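PDB 5YY3: cyclopenase asqI from Emericella nidulans, which catalyses the zinc-dependent ring contraction of 4'-methoxycyclopenin to 4'-methoxyviridicatin, with loss of methyl isocyanate, in aspoquinolone biosynthesis. Local coordinates for residues A[181-186]-A[386-391]; A[220-225]-A[392-397]; A[187-192]-A[553-558]; A[172-177]-A[457-462]. All coordinates share one frame; numbering follows the deposited sequence.

How the contacts relate
Four contacts hold the zinc-binding helices to one another and to the C-terminal Ig-like part. From the N terminus, residues 172-177 come first; they close on 457-462 (contact 4), at the head of strand 461-475. Helix 180-193 comes next and serves twice, its 181-186 half meeting 386-391 (contact 1) and its 187-192 half meeting the 553-558 loop (contact 3). Helix 210-231 then pairs with helix 391-410 (contact 2). Contacts 1 and 2 both lie within the span of contact 4, and contact 2 also within that of contact 3; contact 1 crosses contacts 2 and 3, and contact 3 crosses contact 4. Contacts 1 and 2 stay inside the hemocyanin-like helical core.

Contact 1. Residues A[181-186]-A[386-391]; sequences DLNDSH and GAPRDP
Pro388 packs its ring against the imidazole of His186, while Asn183, one turn earlier on helix 180-193, lays its amide against the guanidinium of Arg389. CG of Pro388 sits over one face of the imidazole, 3.6 Å from the ring centroid and 19° off the normal, a CH-pi contact; its CD lies 3.5 Å from His186 CD2. The imidazole reaches the proline because its CG stands anti to the backbone N (chi1 174°), turned off the helix toward the 386-391 loop. His186 is a zinc ligand, with His190 and His218, in the hemocyanin/tyrosinase-type helical core, so the short 3-10 turn 387-389 gives this ligand a non-polar wall. Beside this pair, the Asn183 amide and the Arg389 guanidinium are stacked with their planes 18° apart, OD1 of Asn183 lying 3.6 Å from Arg389 CG. Water 1 bridges the two, donating to Asn183 OD1 and accepting from Arg389 NE, each at 3.2 Å. Asn183 ND2 binds the backbone oxygens of Asp179 and Arg177, and the Arg389 guanidinium finds its polar partners in Asp178, a salt bridge through NH1, and in Met456. Leu182 adds a looser touch, its CD2 4.4 Å from Pro388 CB.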
# COMPACT_ATOMS: atom_id res chain seq x y z
N ASP A 181 13.04 -26.05 5.18
CA ASP A 181 12.87 -27.05 6.20
C ASP A 181 11.39 -27.40 6.38
O ASP A 181 11.06 -28.54 6.72
CB ASP A 181 13.52 -26.58 7.51
CG ASP A 181 15.04 -26.45 7.38
OD1 ASP A 181 15.73 -27.50 7.41
OD2 ASP A 181 15.55 -25.31 7.23
N LEU A 182 10.50 -26.45 6.15
CA LEU A 182 9.09 -26.82 6.08
C LEU A 182 8.89 -27.79 4.92
O LEU A 182 8.22 -28.81 5.05
CB LEU A 182 8.20 -25.59 5.89
CG LEU A 182 6.73 -25.85 5.58
CD1 LEU A 182 6.07 -26.64 6.68
CD2 LEU A 182 5.99 -24.53 5.34
N ASN A 183 9.50 -27.49 3.79
CA ASN A 183 9.29 -28.30 2.62
C ASN A 183 9.95 -29.66 2.74
O ASN A 183 9.36 -30.69 2.36
CB ASN A 183 9.79 -27.57 1.38
CG ASN A 183 8.73 -26.68 0.79
OD1 ASN A 183 7.89 -27.13 0.01
ND2 ASN A 183 8.73 -25.40 1.20
N ASP A 184 11.16 -29.70 3.30
CA ASP A 184 11.79 -31.00 3.50
C ASP A 184 11.01 -31.81 4.53
O ASP A 184 10.86 -33.01 4.37
CB ASP A 184 13.26 -30.89 3.94
CG ASP A 184 13.86 -32.27 4.26
OD1 ASP A 184 14.10 -33.05 3.31
OD2 ASP A 184 14.04 -32.59 5.46
N SER A 185 10.50 -31.15 5.57
CA SER A 185 9.70 -31.85 6.58
C SER A 185 8.42 -32.45 5.99
O SER A 185 8.05 -33.59 6.31
CB SER A 185 9.34 -30.89 7.72
OG SER A 185 8.21 -31.37 8.42
N HIS A 186 7.74 -31.67 5.17
CA HIS A 186 6.50 -32.07 4.55
C HIS A 186 6.75 -33.24 3.60
O HIS A 186 5.93 -34.15 3.47
CB HIS A 186 5.90 -30.88 3.80
CG HIS A 186 4.68 -31.21 2.99
ND1 HIS A 186 3.42 -31.27 3.53
CD2 HIS A 186 4.53 -31.45 1.66
CE1 HIS A 186 2.55 -31.54 2.58
NE2 HIS A 186 3.20 -31.65 1.43
N GLY A 386 6.38 -29.67 -3.80
CA GLY A 386 6.25 -28.26 -3.50
C GLY A 386 4.85 -27.77 -3.20
O GLY A 386 4.57 -26.59 -3.37
N ALA A 387 3.98 -28.68 -2.78
CA ALA A 387 2.62 -28.28 -2.42
C ALA A 387 2.57 -27.13 -1.39
O ALA A 387 1.83 -26.16 -1.61
CB ALA A 387 1.85 -29.49 -1.89
N PRO A 388 3.34 -27.21 -0.28
CA PRO A 388 3.29 -26.09 0.68
C PRO A 388 3.66 -24.73 0.07
O PRO A 388 3.28 -23.70 0.64
CB PRO A 388 4.33 -26.48 1.75
CG PRO A 388 4.41 -27.95 1.68
CD PRO A 388 4.18 -28.32 0.23
N ARG A 389 4.36 -24.71 -1.05
CA ARG A 389 4.77 -23.45 -1.65
C ARG A 389 3.59 -22.71 -2.28
O ARG A 389 3.58 -21.48 -2.35
CB ARG A 389 5.84 -23.68 -2.72
CG ARG A 389 6.98 -24.59 -2.34
CD ARG A 389 7.90 -24.79 -3.53
NE ARG A 389 9.06 -25.57 -3.12
CZ ARG A 389 10.17 -25.05 -2.60
NH1 ARG A 389 10.28 -23.74 -2.46
NH2 ARG A 389 11.17 -25.84 -2.23
N ASP A 390 2.61 -23.47 -2.73
CA ASP A 390 1.50 -22.96 -3.54
C ASP A 390 0.30 -22.52 -2.68
O ASP A 390 -0.21 -23.31 -1.88
CB ASP A 390 1.09 -24.05 -4.52
CG ASP A 390 0.21 -23.55 -5.65
OD1 ASP A 390 -0.53 -22.56 -5.44
OD2 ASP A 390 0.24 -24.18 -6.73
N PRO A 391 -0.15 -21.27 -2.84
CA PRO A 391 -1.28 -20.80 -2.02
C PRO A 391 -2.58 -21.57 -2.26
O PRO A 391 -3.43 -21.60 -1.36
CB PRO A 391 -1.45 -19.33 -2.44
CG PRO A 391 -0.11 -18.94 -2.96
CD PRO A 391 0.40 -20.18 -3.67
O HOH W 1 9.43 -28.68 -2.34

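Contact 2. Residues A[220-225]-A[392-397]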
# COMPACT_ATOMS: atom_id res chain seq x y z
N GLN A 220 -3.18 -28.00 11.95
CA GLN A 220 -2.18 -27.33 12.74
C GLN A 220 -1.31 -26.45 11.80
O GLN A 220 -0.95 -25.32 12.16
CB GLN A 220 -1.40 -28.39 13.53
CG GLN A 220 -0.51 -27.96 14.66
CD GLN A 220 -1.22 -27.34 15.87
OE1 GLN A 220 -0.54 -26.80 16.74
NE2 GLN A 220 -2.54 -27.39 15.92
N MET A 221 -1.02 -26.91 10.58
CA MET A 221 -0.26 -26.02 9.70
C MET A 221 -1.12 -24.84 9.19
O MET A 221 -0.61 -23.74 9.02
CB MET A 221 0.44 -26.76 8.52
CG MET A 221 -0.28 -27.85 7.78
SD MET A 221 0.92 -28.87 6.82
CE MET A 221 2.04 -29.27 8.15
N VAL A 222 -2.42 -25.05 8.99
CA VAL A 222 -3.33 -23.94 8.68
C VAL A 222 -3.39 -22.88 9.81
O VAL A 222 -3.33 -21.67 9.53
CB VAL A 222 -4.74 -24.49 8.38
CG1 VAL A 222 -5.82 -23.39 8.47
CG2 VAL A 222 -4.75 -25.16 7.01
N ALA A 223 -3.52 -23.31 11.06
CA ALA A 223 -3.52 -22.36 12.18
C ALA A 223 -2.23 -21.52 12.21
O ALA A 223 -2.26 -20.32 12.42
CB ALA A 223 -3.70 -23.09 13.51
N ARG A 224 -1.09 -22.16 11.98
CA ARG A 224 0.17 -21.45 11.90
C ARG A 224 0.26 -20.50 10.68
O ARG A 224 0.68 -19.34 10.81
CB ARG A 224 1.32 -22.45 11.88
CG ARG A 224 1.54 -23.18 13.22
CD ARG A 224 2.76 -24.08 13.13
NE ARG A 224 3.05 -24.76 14.39
CZ ARG A 224 3.87 -24.29 15.32
NH1 ARG A 224 4.48 -23.12 15.13
NH2 ARG A 224 4.08 -24.96 16.44
N TYR A 225 -0.12 -20.99 9.50
CA TYR A 225 -0.15 -20.16 8.30
C TYR A 225 -1.05 -18.94 8.45
O TYR A 225 -0.70 -17.83 8.02
CB TYR A 225 -0.63 -20.97 7.11
CG TYR A 225 -0.54 -20.24 5.78
CD1 TYR A 225 0.69 -19.82 5.28
CD2 TYR A 225 -1.69 -19.96 5.03
CE1 TYR A 225 0.78 -19.16 4.06
CE2 TYR A 225 -1.60 -19.30 3.79
CZ TYR A 225 -0.36 -18.90 3.32
OH TYR A 225 -0.22 -18.26 2.10
N CYS A 392 -2.76 -22.19 -3.43
CA CYS A 392 -4.02 -22.93 -3.62
C CYS A 392 -4.11 -24.12 -2.65
O CYS A 392 -5.20 -24.49 -2.23
CB CYS A 392 -4.19 -23.39 -5.08
SG CYS A 392 -3.14 -24.74 -5.66
N PHE A 393 -2.98 -24.71 -2.27
CA PHE A 393 -3.07 -25.87 -1.39
C PHE A 393 -3.42 -25.46 0.04
O PHE A 393 -4.01 -26.25 0.78
CB PHE A 393 -1.77 -26.67 -1.43
CG PHE A 393 -1.57 -27.41 -2.73
CD1 PHE A 393 -0.75 -26.88 -3.73
CD2 PHE A 393 -2.26 -28.57 -3.00
CE1 PHE A 393 -0.58 -27.55 -4.93
CE2 PHE A 393 -2.11 -29.24 -4.21
CZ PHE A 393 -1.27 -28.73 -5.17
N TRP A 394 -3.08 -24.23 0.42
CA TRP A 394 -3.43 -23.76 1.75
C TRP A 394 -4.92 -23.54 1.78
O TRP A 394 -5.54 -23.74 2.83
CB TRP A 394 -2.64 -22.48 2.11
CG TRP A 394 -1.22 -22.85 2.39
CD1 TRP A 394 -0.18 -22.84 1.51
CD2 TRP A 394 -0.70 -23.40 3.61
NE1 TRP A 394 0.97 -23.30 2.11
CE2 TRP A 394 0.67 -23.65 3.41
CE3 TRP A 394 -1.26 -23.68 4.86
CZ2 TRP A 394 1.49 -24.17 4.41
CZ3 TRP A 394 -0.45 -24.19 5.85
CH2 TRP A 394 0.91 -24.43 5.62
N ARG A 395 -5.51 -23.21 0.64
CA ARG A 395 -6.96 -23.07 0.59
C ARG A 395 -7.62 -24.45 0.68
O ARG A 395 -8.67 -24.61 1.31
CB ARG A 395 -7.40 -22.31 -0.67
CG ARG A 395 -6.80 -20.88 -0.76
CD ARG A 395 -7.56 -19.99 -1.77
NE ARG A 395 -8.98 -20.18 -1.56
CZ ARG A 395 -9.93 -19.80 -2.40
NH1 ARG A 395 -9.61 -19.17 -3.53
NH2 ARG A 395 -11.20 -20.07 -2.10
N TRP A 396 -6.98 -25.47 0.09
CA TRP A 396 -7.47 -26.83 0.27
C TRP A 396 -7.26 -27.32 1.71
O TRP A 396 -8.17 -27.89 2.32
CB TRP A 396 -6.81 -27.78 -0.73
CG TRP A 396 -7.37 -29.19 -0.66
CD1 TRP A 396 -6.77 -30.28 -0.10
CD2 TRP A 396 -8.65 -29.64 -1.15
NE1 TRP A 396 -7.59 -31.38 -0.21
CE2 TRP A 396 -8.75 -31.01 -0.85
CE3 TRP A 396 -9.72 -29.01 -1.79
CZ2 TRP A 396 -9.87 -31.78 -1.19
CZ3 TRP A 396 -10.83 -29.77 -2.13
CH2 TRP A 396 -10.90 -31.14 -1.83
N TYR A 397 -6.06 -27.10 2.28
CA TYR A 397 -5.82 -27.50 3.67
C TYR A 397 -6.85 -26.87 4.62
O TYR A 397 -7.31 -27.52 5.55
CB TYR A 397 -4.41 -27.11 4.14
CG TYR A 397 -3.25 -27.67 3.34
CD1 TYR A 397 -3.37 -28.84 2.58
CD2 TYR A 397 -2.02 -27.01 3.33
CE1 TYR A 397 -2.28 -29.35 1.85
CE2 TYR A 397 -0.94 -27.50 2.60
CZ TYR A 397 -1.07 -28.67 1.87
OH TYR A 397 0.01 -29.14 1.15
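Trp394 reaches from helix 391-410 to helix 210-231, runs along Tyr225 for most of its length and ends at Met221. Its CG lies anti to the carbonyl carbon (chi1 -73°), which directs the indole across the interface. CB starts 3.7 Å from Tyr225 CE2. From CG through CD2 the five-membered ring lies against the Tyr225 ring in a face-to-face stack, centroids 4.1 Å apart and planes 21° from parallel. CE3 continues under Tyr225 CG and CB. CZ3 comes up to the Met221 carbonyl, 3.2 Å from Met221 O, and that oxygen and Val222 N lie at the edge of the indole, near its plane. At the far tip Trp394 CH2 touches Met221 CB at 3.7 Å. NE1 turns the other way, to the carbonyl oxygen of Pro388. The opposite face of the indole is covered by Tyr397, and Met221 SD stands obliquely to both rings, 5.3 Å from the Tyr397 centroid. Val222 CG2 packs 3.5 Å from Tyr397 CB. The axes of segments 220-225 and 392-397 pass 10.0 Å apart at -121°, an aromatic-rich crossing in the helical core of the tyrosinase/hemocyanin family, where Tyr397 comes close to the zinc ligands His186 and His218.

Contact 3. Residues A[187-192]-A[553-558]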
# COMPACT_ATOMS: atom_id res chain seq x y z
N TYR A 187 7.90 -33.20 2.96
CA TYR A 187 8.32 -34.18 1.97
C TYR A 187 8.54 -35.54 2.63
O TYR A 187 8.11 -36.57 2.11
CB TYR A 187 9.58 -33.66 1.29
CG TYR A 187 10.42 -34.59 0.45
CD1 TYR A 187 10.04 -34.93 -0.85
CD2 TYR A 187 11.65 -35.03 0.92
CE1 TYR A 187 10.85 -35.74 -1.64
CE2 TYR A 187 12.47 -35.84 0.15
CZ TYR A 187 12.06 -36.18 -1.14
OH TYR A 187 12.87 -36.98 -1.90
N TYR A 188 9.19 -35.54 3.78
CA TYR A 188 9.39 -36.77 4.52
C TYR A 188 8.08 -37.24 5.15
O TYR A 188 7.83 -38.43 5.25
CB TYR A 188 10.49 -36.59 5.58
CG TYR A 188 10.78 -37.84 6.40
CD1 TYR A 188 11.27 -39.00 5.79
CD2 TYR A 188 10.57 -37.86 7.77
CE1 TYR A 188 11.54 -40.15 6.54
CE2 TYR A 188 10.84 -39.00 8.53
CZ TYR A 188 11.32 -40.15 7.91
OH TYR A 188 11.58 -41.27 8.67
N TRP A 189 7.24 -36.29 5.56
CA TRP A 189 6.00 -36.63 6.24
C TRP A 189 5.15 -37.57 5.40
O TRP A 189 4.55 -38.51 5.91
CB TRP A 189 5.19 -35.38 6.58
CG TRP A 189 4.02 -35.62 7.49
CD1 TRP A 189 4.04 -35.63 8.85
CD2 TRP A 189 2.66 -35.88 7.12
NE1 TRP A 189 2.78 -35.88 9.35
CE2 TRP A 189 1.92 -36.03 8.30
CE3 TRP A 189 2.00 -35.98 5.89
CZ2 TRP A 189 0.55 -36.30 8.30
CZ3 TRP A 189 0.62 -36.25 5.89
CH2 TRP A 189 -0.08 -36.40 7.09
N HIS A 190 5.12 -37.32 4.11
CA HIS A 190 4.29 -38.11 3.23
C HIS A 190 4.89 -39.50 3.06
O HIS A 190 4.15 -40.48 2.96
CB HIS A 190 4.10 -37.39 1.90
CG HIS A 190 3.13 -36.26 1.98
ND1 HIS A 190 1.88 -36.40 2.56
CD2 HIS A 190 3.23 -34.96 1.62
CE1 HIS A 190 1.24 -35.24 2.52
NE2 HIS A 190 2.04 -34.35 1.95
N MET A 191 6.22 -39.60 3.07
CA MET A 191 6.84 -40.91 3.06
C MET A 191 6.46 -41.65 4.33
O MET A 191 6.15 -42.85 4.30
CB MET A 191 8.35 -40.81 2.93
CG MET A 191 8.80 -40.10 1.67
SD MET A 191 10.58 -39.98 1.64
CE MET A 191 10.85 -38.73 0.40
N VAL A 192 6.46 -40.95 5.46
CA VAL A 192 6.07 -41.55 6.72
C VAL A 192 4.62 -42.01 6.68
O VAL A 192 4.30 -43.16 6.99
CB VAL A 192 6.27 -40.59 7.90
CG1 VAL A 192 5.49 -41.08 9.13
CG2 VAL A 192 7.73 -40.47 8.21
N PHE A 553 12.94 -36.63 14.31
CA PHE A 553 11.62 -36.11 13.95
C PHE A 553 11.71 -35.24 12.69
O PHE A 553 11.31 -34.08 12.68
CB PHE A 553 11.02 -35.35 15.15
CG PHE A 553 9.51 -35.21 15.09
CD1 PHE A 553 8.78 -35.86 14.10
CD2 PHE A 553 8.81 -34.53 16.08
CE1 PHE A 553 7.41 -35.76 14.05
CE2 PHE A 553 7.42 -34.45 16.05
CZ PHE A 553 6.73 -35.07 15.03
N ARG A 554 12.27 -35.83 11.63
CA ARG A 554 12.51 -35.10 10.39
C ARG A 554 11.23 -34.47 9.87
O ARG A 554 11.25 -33.38 9.30
CB ARG A 554 13.13 -36.01 9.34
CG ARG A 554 13.53 -35.31 8.03
CD ARG A 554 14.05 -36.30 7.00
NE ARG A 554 14.06 -35.77 5.65
CZ ARG A 554 14.54 -36.43 4.60
NH1 ARG A 554 15.03 -37.66 4.75
NH2 ARG A 554 14.54 -35.87 3.39
N HIS A 555 10.11 -35.16 10.07
CA HIS A 555 8.80 -34.68 9.60
C HIS A 555 8.05 -33.88 10.66
O HIS A 555 6.85 -33.63 10.53
CB HIS A 555 7.94 -35.85 9.14
CG HIS A 555 7.76 -36.91 10.18
ND1 HIS A 555 8.82 -37.55 10.80
CD2 HIS A 555 6.64 -37.45 10.72
CE1 HIS A 555 8.36 -38.43 11.66
NE2 HIS A 555 7.04 -38.40 11.63
N GLY A 556 8.74 -33.46 11.71
CA GLY A 556 8.17 -32.53 12.67
C GLY A 556 8.17 -31.07 12.18
O GLY A 556 8.52 -30.77 11.03
N TRP A 557 7.77 -30.16 13.05
CA TRP A 557 7.72 -28.75 12.70
C TRP A 557 9.11 -28.10 12.79
O TRP A 557 9.82 -28.29 13.77
CB TRP A 557 6.73 -28.01 13.61
CG TRP A 557 6.38 -26.71 13.01
CD1 TRP A 557 6.77 -25.47 13.44
CD2 TRP A 557 5.63 -26.51 11.82
NE1 TRP A 557 6.27 -24.51 12.60
CE2 TRP A 557 5.56 -25.12 11.59
CE3 TRP A 557 4.98 -27.38 10.92
CZ2 TRP A 557 4.90 -24.57 10.48
CZ3 TRP A 557 4.29 -26.83 9.84
CH2 TRP A 557 4.26 -25.44 9.63
N PRO A 558 9.51 -27.35 11.75
CA PRO A 558 10.85 -26.73 11.77
C PRO A 558 11.08 -25.81 12.99
O PRO A 558 10.20 -25.00 13.33
CB PRO A 558 10.89 -25.93 10.46
CG PRO A 558 9.85 -26.58 9.58
CD PRO A 558 8.78 -27.07 10.50
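His555 and Tyr188 fill the tight part of this contact, where the 553-558 loop presses against helix 180-193 and the CA atoms of Trp189 and His555 come within 4.8 Å of each other. The imidazole is held on both faces: CG2 of Val192 stands squarely over its centre, a CH-pi contact 3.9 Å from the centroid, and CE1 of Phe553 covers the opposite face. Trp189 CD1 meets the ring at its edge, 3.7 Å from His555 CD2, while Tyr188 approaches obliquely, CE2 lying 3.4 Å from His555 ND1 and the two planes 71° apart. His555 CG lies between its backbone N and carbonyl carbon (chi1 56°), which places the ring between Val192 and Phe553. The type I turn from Phe553 to Gly556 carries both His555 and Arg554 toward the helix.

Arg554 makes the more solvent-facing half, beside the likewise partly exposed Tyr187 and Tyr188. Its extended chain runs over one Tyr188 face, CD 4.0 Å from the ring centroid, and the guanidinium ends only 4° from parallel to that ring but displaced toward Tyr188 CB. NH2 reaches the edge of Tyr187 at 3.8 Å from CE2. The charged end is gripped from outside the contact by the carboxylate of Asp184 and by the backbone oxygens of Pro138 and Pro139. The aromatic cluster of Tyr188, Trp189 and His555 thus joins the Ig-like part to the helix bearing the zinc ligands His186 and His190, a seam between the two hemocyanin-type regions of the chain.

Contact 4. Residues A[172-177]-A[457-462]; sequences LLSYWR and ESKAKL
Tyr175 lies along the backbone of Ser458 to Ala460, where the short helix 174-177 of the hemocyanin-type helical region meets the loop leading into strand 461-475 of the Ig-like part. Its CB packs 3.4 Å from Ala460 O and 3.8 Å from Ala460 CB, and its CA makes a CA-H...O contact of 3.0 Å with Ser458 O. A chi1 of 71° tucks the Tyr175 ring back over its own backbone and carries it past Ala460 toward the strand. There it crosses Leu462 at a slant, CE2 standing 4.1 Å from Leu462 CB, and its hydroxyl continues to Glu228 and Trp232. Farther out on the same leucine side chain, Leu462 CD2 approaches the Trp176 indole at its edge, near the ring plane, 4.4 Å from CD1.

Lys459 extends toward Leu172 and Ser174, at the start of the segment. Its chain passes the carbonyl of Leu172 and bends only at the last torsion, bringing NZ to 3.4 Å from Ser174 CB; the ammonium forms its salt bridge with Glu160. The second subunit packs here too, with its Ala164 on Leu172 and its Cys162 on Lys459, so this end of the contact lies at the subunit interface. Lys461 points away from helix 174-177 and pairs with Glu457 of its own segment, on the syn side of the carboxylate, and also with Asp179 and Asp181. Between the two backbones, water 2 donates to Tyr175 O and accepts from Leu462 N, the latter at 2.7 Å.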
# COMPACT_ATOMS: atom_id res chain seq x y z
N LEU A 172 3.72 -11.95 0.19
CA LEU A 172 4.72 -11.66 1.21
C LEU A 172 5.06 -12.90 2.05
O LEU A 172 6.17 -13.01 2.59
CB LEU A 172 4.25 -10.51 2.11
CG LEU A 172 4.35 -9.10 1.50
CD1 LEU A 172 3.89 -8.03 2.50
CD2 LEU A 172 5.77 -8.79 1.00
N LEU A 173 4.11 -13.83 2.15
CA LEU A 173 4.26 -15.05 2.97
C LEU A 173 5.12 -16.12 2.29
O LEU A 173 5.35 -17.19 2.83
CB LEU A 173 2.90 -15.64 3.29
CG LEU A 173 2.04 -14.72 4.15
CD1 LEU A 173 0.71 -15.41 4.50
CD2 LEU A 173 2.82 -14.34 5.41
N SER A 174 5.56 -15.81 1.08
CA SER A 174 6.43 -16.68 0.33
C SER A 174 7.62 -17.21 1.15
O SER A 174 8.01 -18.37 1.00
CB SER A 174 6.88 -15.92 -0.94
OG SER A 174 8.23 -16.13 -1.25
N TYR A 175 8.19 -16.39 2.03
CA TYR A 175 9.34 -16.83 2.86
C TYR A 175 8.97 -18.04 3.72
O TYR A 175 9.79 -18.94 3.97
CB TYR A 175 9.85 -15.69 3.77
CG TYR A 175 8.92 -15.34 4.91
CD1 TYR A 175 7.90 -14.39 4.75
CD2 TYR A 175 9.04 -15.96 6.15
CE1 TYR A 175 7.04 -14.08 5.79
CE2 TYR A 175 8.18 -15.66 7.19
CZ TYR A 175 7.19 -14.71 7.01
OH TYR A 175 6.33 -14.42 8.06
N TRP A 176 7.73 -18.06 4.17
CA TRP A 176 7.24 -19.12 5.02
C TRP A 176 6.88 -20.34 4.17
O TRP A 176 7.25 -21.46 4.51
CB TRP A 176 6.03 -18.60 5.79
CG TRP A 176 5.70 -19.28 7.07
CD1 TRP A 176 6.14 -18.95 8.30
CD2 TRP A 176 4.76 -20.37 7.25
NE1 TRP A 176 5.57 -19.77 9.25
CE2 TRP A 176 4.72 -20.64 8.63
CE3 TRP A 176 3.97 -21.12 6.38
CZ2 TRP A 176 3.92 -21.66 9.17
CZ3 TRP A 176 3.17 -22.14 6.92
CH2 TRP A 176 3.16 -22.39 8.30
N ARG A 177 6.18 -20.14 3.06
CA ARG A 177 5.77 -21.28 2.23
C ARG A 177 6.95 -21.94 1.50
O ARG A 177 6.94 -23.16 1.27
CB ARG A 177 4.71 -20.86 1.21
CG ARG A 177 3.41 -20.32 1.84
CD ARG A 177 2.35 -20.12 0.75
NE ARG A 177 2.90 -19.35 -0.36
CZ ARG A 177 2.64 -18.06 -0.60
NH1 ARG A 177 1.80 -17.38 0.17
NH2 ARG A 177 3.21 -17.46 -1.62
N GLU A 457 14.49 -21.02 -1.49
CA GLU A 457 13.76 -20.14 -0.58
C GLU A 457 13.58 -18.75 -1.18
O GLU A 457 14.29 -18.37 -2.11
CB GLU A 457 14.47 -20.04 0.77
CG GLU A 457 14.63 -21.37 1.48
CD GLU A 457 15.27 -21.24 2.85
OE1 GLU A 457 16.21 -20.44 3.01
OE2 GLU A 457 14.85 -21.95 3.77
N SER A 458 12.62 -17.99 -0.67
CA SER A 458 12.40 -16.64 -1.19
C SER A 458 12.09 -15.65 -0.09
O SER A 458 11.56 -16.02 0.96
CB SER A 458 11.27 -16.65 -2.22
OG SER A 458 10.09 -17.23 -1.68
N LYS A 459 12.48 -14.39 -0.33
CA LYS A 459 12.11 -13.22 0.47
C LYS A 459 12.78 -13.14 1.85
O LYS A 459 13.21 -12.06 2.25
CB LYS A 459 10.58 -13.15 0.61
CG LYS A 459 9.85 -12.85 -0.71
CD LYS A 459 8.54 -12.08 -0.47
CE LYS A 459 7.81 -11.74 -1.77
NZ LYS A 459 7.50 -12.96 -2.60
N ALA A 460 12.86 -14.26 2.56
CA ALA A 460 13.52 -14.30 3.87
C ALA A 460 13.69 -15.74 4.36
O ALA A 460 13.12 -16.67 3.80
CB ALA A 460 12.73 -13.49 4.91
N LYS A 461 14.52 -15.90 5.39
CA LYS A 461 14.59 -17.13 6.17
C LYS A 461 14.24 -16.79 7.61
O LYS A 461 15.01 -16.10 8.28
CB LYS A 461 15.99 -17.75 6.11
CG LYS A 461 16.15 -19.02 6.96
CD LYS A 461 15.30 -20.16 6.40
CE LYS A 461 15.46 -21.45 7.18
NZ LYS A 461 14.92 -22.63 6.44
N LEU A 462 13.08 -17.23 8.07
CA LEU A 462 12.63 -16.91 9.43
C LEU A 462 13.48 -17.68 10.44
O LEU A 462 14.01 -18.76 10.16
CB LEU A 462 11.15 -17.23 9.61
CG LEU A 462 10.57 -16.91 10.99
CD1 LEU A 462 10.66 -15.42 11.30
CD2 LEU A 462 9.12 -17.39 11.13
O HOH W 2 11.53 -18.90 6.61